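Local coordinates for protein transcriptional repressor, TetR family (Thermus thermophilus, PDB 3ANP) that represses transcription to control fatty acid degradation, binds acyl-CoA such as lauroyl-CoA, and probably contacts DNA through a helix-turn-helix motif, at residues P82-L93 with L128-L139. Numbering follows the deposited sequence.
Sequences PVEVLRHLFRVL and LGDLIAEILKPL
Phe90 meets Ile132 at the ring edge: CD1 of Ile132 lies close to the ring plane, 3.7 Å from CZ of Phe90, the two side chains crossing at about a right angle. Beyond this ring the contact is aliphatic. Ile135 is a knob among Pro82, Val85, Leu86 and Leu89. With chi1 at -61°, its CG1 stands beside the backbone N and CG2 anti to it, which turns CG2 onto CG of Leu86 at 3.4 Å, closer than two carbons normally pack, and to 3.3 Å from the carbonyl O of Pro82. CD1 of Ile135 packs against CD2 of Leu86 (3.8 Å) as well as CG1 of Val85 and CD2 of Leu89. The Leu86 and Ile135 side chains run alongside each other, pointing opposite ways, while CD1 of Leu86 meets CD2 of Leu136 at 4.1 Å. Cutting Leu86 back to an alanine would probably open a gap beside CG2 and CD1 of Ile135 and leave CD2 of Leu136 without this neighbour. At one end CB of Pro82 rests on CG of Leu139 (3.7 Å); at the other, Leu93 and Leu128 meet tip to tip, and Leu128 also touches the bound dodecyl-CoA. Helix 178-191 adds Leu186 against Leu86 and Phe90. No hydrogen bond or salt bridge joins the two segments, whose axes run nearly antiparallel at 160°; shape fit between largely buried hydrocarbon groups therefore holds this helix pair of the TetR C-terminal domain together, right up to the ligand pocket.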
# COMPACT_ATOMS: atom_id res chain seq x y z
N PRO A 82 5.04 -17.91 18.05
CA PRO A 82 5.11 -17.15 16.80
C PRO A 82 4.10 -16.02 16.71
O PRO A 82 4.42 -14.92 16.23
CB PRO A 82 4.87 -18.22 15.75
CG PRO A 82 5.59 -19.39 16.34
CD PRO A 82 5.12 -19.35 17.78
N VAL A 83 2.87 -16.25 17.16
CA VAL A 83 1.89 -15.18 17.08
C VAL A 83 2.28 -14.02 17.97
O VAL A 83 2.10 -12.86 17.60
CB VAL A 83 0.45 -15.65 17.41
CG1 VAL A 83 -0.49 -14.44 17.56
CG2 VAL A 83 -0.05 -16.54 16.27
N GLU A 84 2.84 -14.31 19.14
CA GLU A 84 3.27 -13.22 20.03
C GLU A 84 4.48 -12.51 19.43
O GLU A 84 4.68 -11.32 19.66
CB GLU A 84 3.61 -13.74 21.43
CG GLU A 84 2.45 -13.63 22.41
CD GLU A 84 1.91 -12.20 22.52
OE1 GLU A 84 2.70 -11.27 22.82
OE2 GLU A 84 0.70 -12.00 22.31
N VAL A 85 5.31 -13.24 18.68
CA VAL A 85 6.47 -12.59 18.08
C VAL A 85 5.97 -11.65 16.98
O VAL A 85 6.53 -10.58 16.77
CB VAL A 85 7.46 -13.60 17.48
CG1 VAL A 85 8.62 -12.84 16.80
CG2 VAL A 85 8.02 -14.48 18.60
N LEU A 86 4.91 -12.07 16.28
CA LEU A 86 4.31 -11.24 15.24
C LEU A 86 3.75 -9.95 15.84
O LEU A 86 4.00 -8.86 15.33
CB LEU A 86 3.17 -11.97 14.56
CG LEU A 86 3.54 -12.93 13.44
CD1 LEU A 86 2.28 -13.66 12.97
CD2 LEU A 86 4.18 -12.16 12.30
N ARG A 87 2.97 -10.09 16.92
CA ARG A 87 2.39 -8.92 17.58
C ARG A 87 3.49 -7.99 18.05
O ARG A 87 3.38 -6.77 17.95
CB ARG A 87 1.55 -9.32 18.81
CG ARG A 87 0.26 -10.05 18.52
CD ARG A 87 -0.70 -9.90 19.70
NE ARG A 87 -1.93 -10.65 19.51
CZ ARG A 87 -2.04 -11.97 19.66
NH1 ARG A 87 -0.98 -12.68 20.02
NH2 ARG A 87 -3.21 -12.57 19.46
N HIS A 88 4.56 -8.57 18.59
CA HIS A 88 5.69 -7.78 19.07
C HIS A 88 6.34 -7.01 17.92
O HIS A 88 6.62 -5.81 18.03
CB HIS A 88 6.73 -8.70 19.71
CG HIS A 88 8.00 -8.00 20.09
ND1 HIS A 88 8.10 -7.21 21.21
CD2 HIS A 88 9.21 -7.95 19.48
CE1 HIS A 88 9.32 -6.71 21.28
NE2 HIS A 88 10.01 -7.14 20.24
N LEU A 89 6.58 -7.70 16.82
CA LEU A 89 7.22 -7.07 15.67
C LEU A 89 6.46 -5.84 15.20
O LEU A 89 7.06 -4.79 14.94
CB LEU A 89 7.33 -8.07 14.51
CG LEU A 89 7.82 -7.53 13.17
CD1 LEU A 89 9.21 -6.95 13.30
CD2 LEU A 89 7.82 -8.66 12.16
N PHE A 90 5.14 -5.94 15.12
CA PHE A 90 4.37 -4.80 14.64
C PHE A 90 4.31 -3.70 15.67
O PHE A 90 4.27 -2.53 15.32
CB PHE A 90 2.99 -5.27 14.18
CG PHE A 90 3.07 -6.04 12.90
CD1 PHE A 90 3.40 -5.40 11.71
CD2 PHE A 90 2.92 -7.42 12.89
CE1 PHE A 90 3.60 -6.13 10.54
CE2 PHE A 90 3.12 -8.16 11.72
CZ PHE A 90 3.45 -7.51 10.55
N ARG A 91 4.33 -4.08 16.94
CA ARG A 91 4.33 -3.10 18.02
C ARG A 91 5.63 -2.27 17.89
O ARG A 91 5.61 -1.04 17.89
CB ARG A 91 4.27 -3.83 19.37
CG ARG A 91 3.52 -3.12 20.48
CD ARG A 91 2.79 -4.14 21.35
NE ARG A 91 3.67 -5.19 21.86
CZ ARG A 91 3.34 -6.48 21.97
NH1 ARG A 91 2.13 -6.90 21.61
NH2 ARG A 91 4.22 -7.35 22.45
N VAL A 92 6.76 -2.96 17.77
CA VAL A 92 8.04 -2.26 17.65
C VAL A 92 8.13 -1.50 16.33
O VAL A 92 8.73 -0.43 16.25
CB VAL A 92 9.21 -3.24 17.81
CG1 VAL A 92 10.50 -2.60 17.32
CG2 VAL A 92 9.34 -3.63 19.29
N LEU A 93 7.54 -2.06 15.29
CA LEU A 93 7.54 -1.38 13.99
C LEU A 93 6.78 -0.06 14.11
O LEU A 93 7.23 0.97 13.61
CB LEU A 93 6.86 -2.26 12.93
CG LEU A 93 7.76 -3.12 12.05
CD1 LEU A 93 6.89 -3.98 11.13
CD2 LEU A 93 8.68 -2.21 11.24
N LEU A 128 10.72 -6.84 4.34
CA LEU A 128 9.95 -7.14 5.54
C LEU A 128 9.07 -8.38 5.32
O LEU A 128 8.87 -9.19 6.23
CB LEU A 128 9.07 -5.95 5.91
CG LEU A 128 8.10 -6.13 7.09
CD1 LEU A 128 8.90 -6.54 8.35
CD2 LEU A 128 7.33 -4.81 7.31
N GLY A 129 8.54 -8.52 4.11
CA GLY A 129 7.70 -9.67 3.80
C GLY A 129 8.37 -11.00 4.15
O GLY A 129 7.74 -11.89 4.74
N ASP A 130 9.64 -11.13 3.77
CA ASP A 130 10.39 -12.34 4.04
C ASP A 130 10.65 -12.55 5.54
O ASP A 130 10.66 -13.69 6.01
CB ASP A 130 11.71 -12.36 3.25
CG ASP A 130 11.49 -12.48 1.75
OD1 ASP A 130 10.42 -12.97 1.32
OD2 ASP A 130 12.39 -12.10 0.98
N LEU A 131 10.87 -11.47 6.29
CA LEU A 131 11.06 -11.61 7.74
C LEU A 131 9.75 -12.15 8.36
O LEU A 131 9.74 -13.04 9.22
CB LEU A 131 11.43 -10.25 8.37
CG LEU A 131 11.50 -10.23 9.91
CD1 LEU A 131 12.39 -11.36 10.40
CD2 LEU A 131 12.06 -8.88 10.40
N ILE A 132 8.62 -11.61 7.92
CA ILE A 132 7.33 -12.08 8.44
C ILE A 132 7.16 -13.57 8.10
O ILE A 132 6.70 -14.36 8.93
CB ILE A 132 6.16 -11.26 7.84
CG1 ILE A 132 6.20 -9.83 8.42
CG2 ILE A 132 4.81 -11.92 8.16
CD1 ILE A 132 5.31 -8.85 7.69
N ALA A 133 7.56 -13.96 6.89
CA ALA A 133 7.44 -15.35 6.48
C ALA A 133 8.21 -16.27 7.43
O ALA A 133 7.79 -17.41 7.66
CB ALA A 133 7.95 -15.54 5.05
N GLU A 134 9.32 -15.79 7.99
CA GLU A 134 10.09 -16.62 8.92
C GLU A 134 9.29 -16.90 10.19
O GLU A 134 9.42 -17.95 10.80
CB GLU A 134 11.42 -15.95 9.31
CG GLU A 134 12.51 -15.95 8.23
CD GLU A 134 13.79 -15.23 8.68
OE1 GLU A 134 14.13 -15.32 9.88
OE2 GLU A 134 14.45 -14.59 7.85
N ILE A 135 8.45 -15.94 10.59
CA ILE A 135 7.65 -16.14 11.80
C ILE A 135 6.48 -17.08 11.49
O ILE A 135 6.07 -17.89 12.33
CB ILE A 135 7.12 -14.79 12.33
CG1 ILE A 135 8.31 -13.89 12.70
CG2 ILE A 135 6.23 -15.01 13.53
CD1 ILE A 135 7.95 -12.46 13.00
N LEU A 136 5.94 -16.99 10.28
CA LEU A 136 4.82 -17.85 9.88
C LEU A 136 5.25 -19.30 9.74
O LEU A 136 4.46 -20.21 9.99
CB LEU A 136 4.23 -17.38 8.55
CG LEU A 136 3.71 -15.94 8.49
CD1 LEU A 136 3.25 -15.63 7.07
CD2 LEU A 136 2.60 -15.76 9.50
N LYS A 137 6.51 -19.52 9.36
CA LYS A 137 7.03 -20.88 9.15
C LYS A 137 6.69 -21.88 10.28
O LYS A 137 6.13 -22.95 10.01
CB LYS A 137 8.55 -20.83 8.93
CG LYS A 137 9.19 -22.18 8.63
CD LYS A 137 10.61 -21.96 8.09
CE LYS A 137 11.27 -23.26 7.66
NZ LYS A 137 11.57 -24.15 8.82
N PRO A 138 7.05 -21.56 11.53
CA PRO A 138 6.77 -22.44 12.67
C PRO A 138 5.27 -22.72 12.78
O PRO A 138 4.87 -23.81 13.22
CB PRO A 138 7.28 -21.64 13.86
CG PRO A 138 8.30 -20.74 13.29
CD PRO A 138 7.71 -20.33 11.97
N LEU A 139 4.44 -21.74 12.41
CA LEU A 139 3.00 -21.94 12.47
C LEU A 139 2.58 -22.97 11.42
O LEU A 139 1.72 -23.82 11.68
CB LEU A 139 2.25 -20.61 12.24
CG LEU A 139 2.36 -19.56 13.36
CD1 LEU A 139 1.69 -18.28 12.91
CD2 LEU A 139 1.71 -20.07 14.65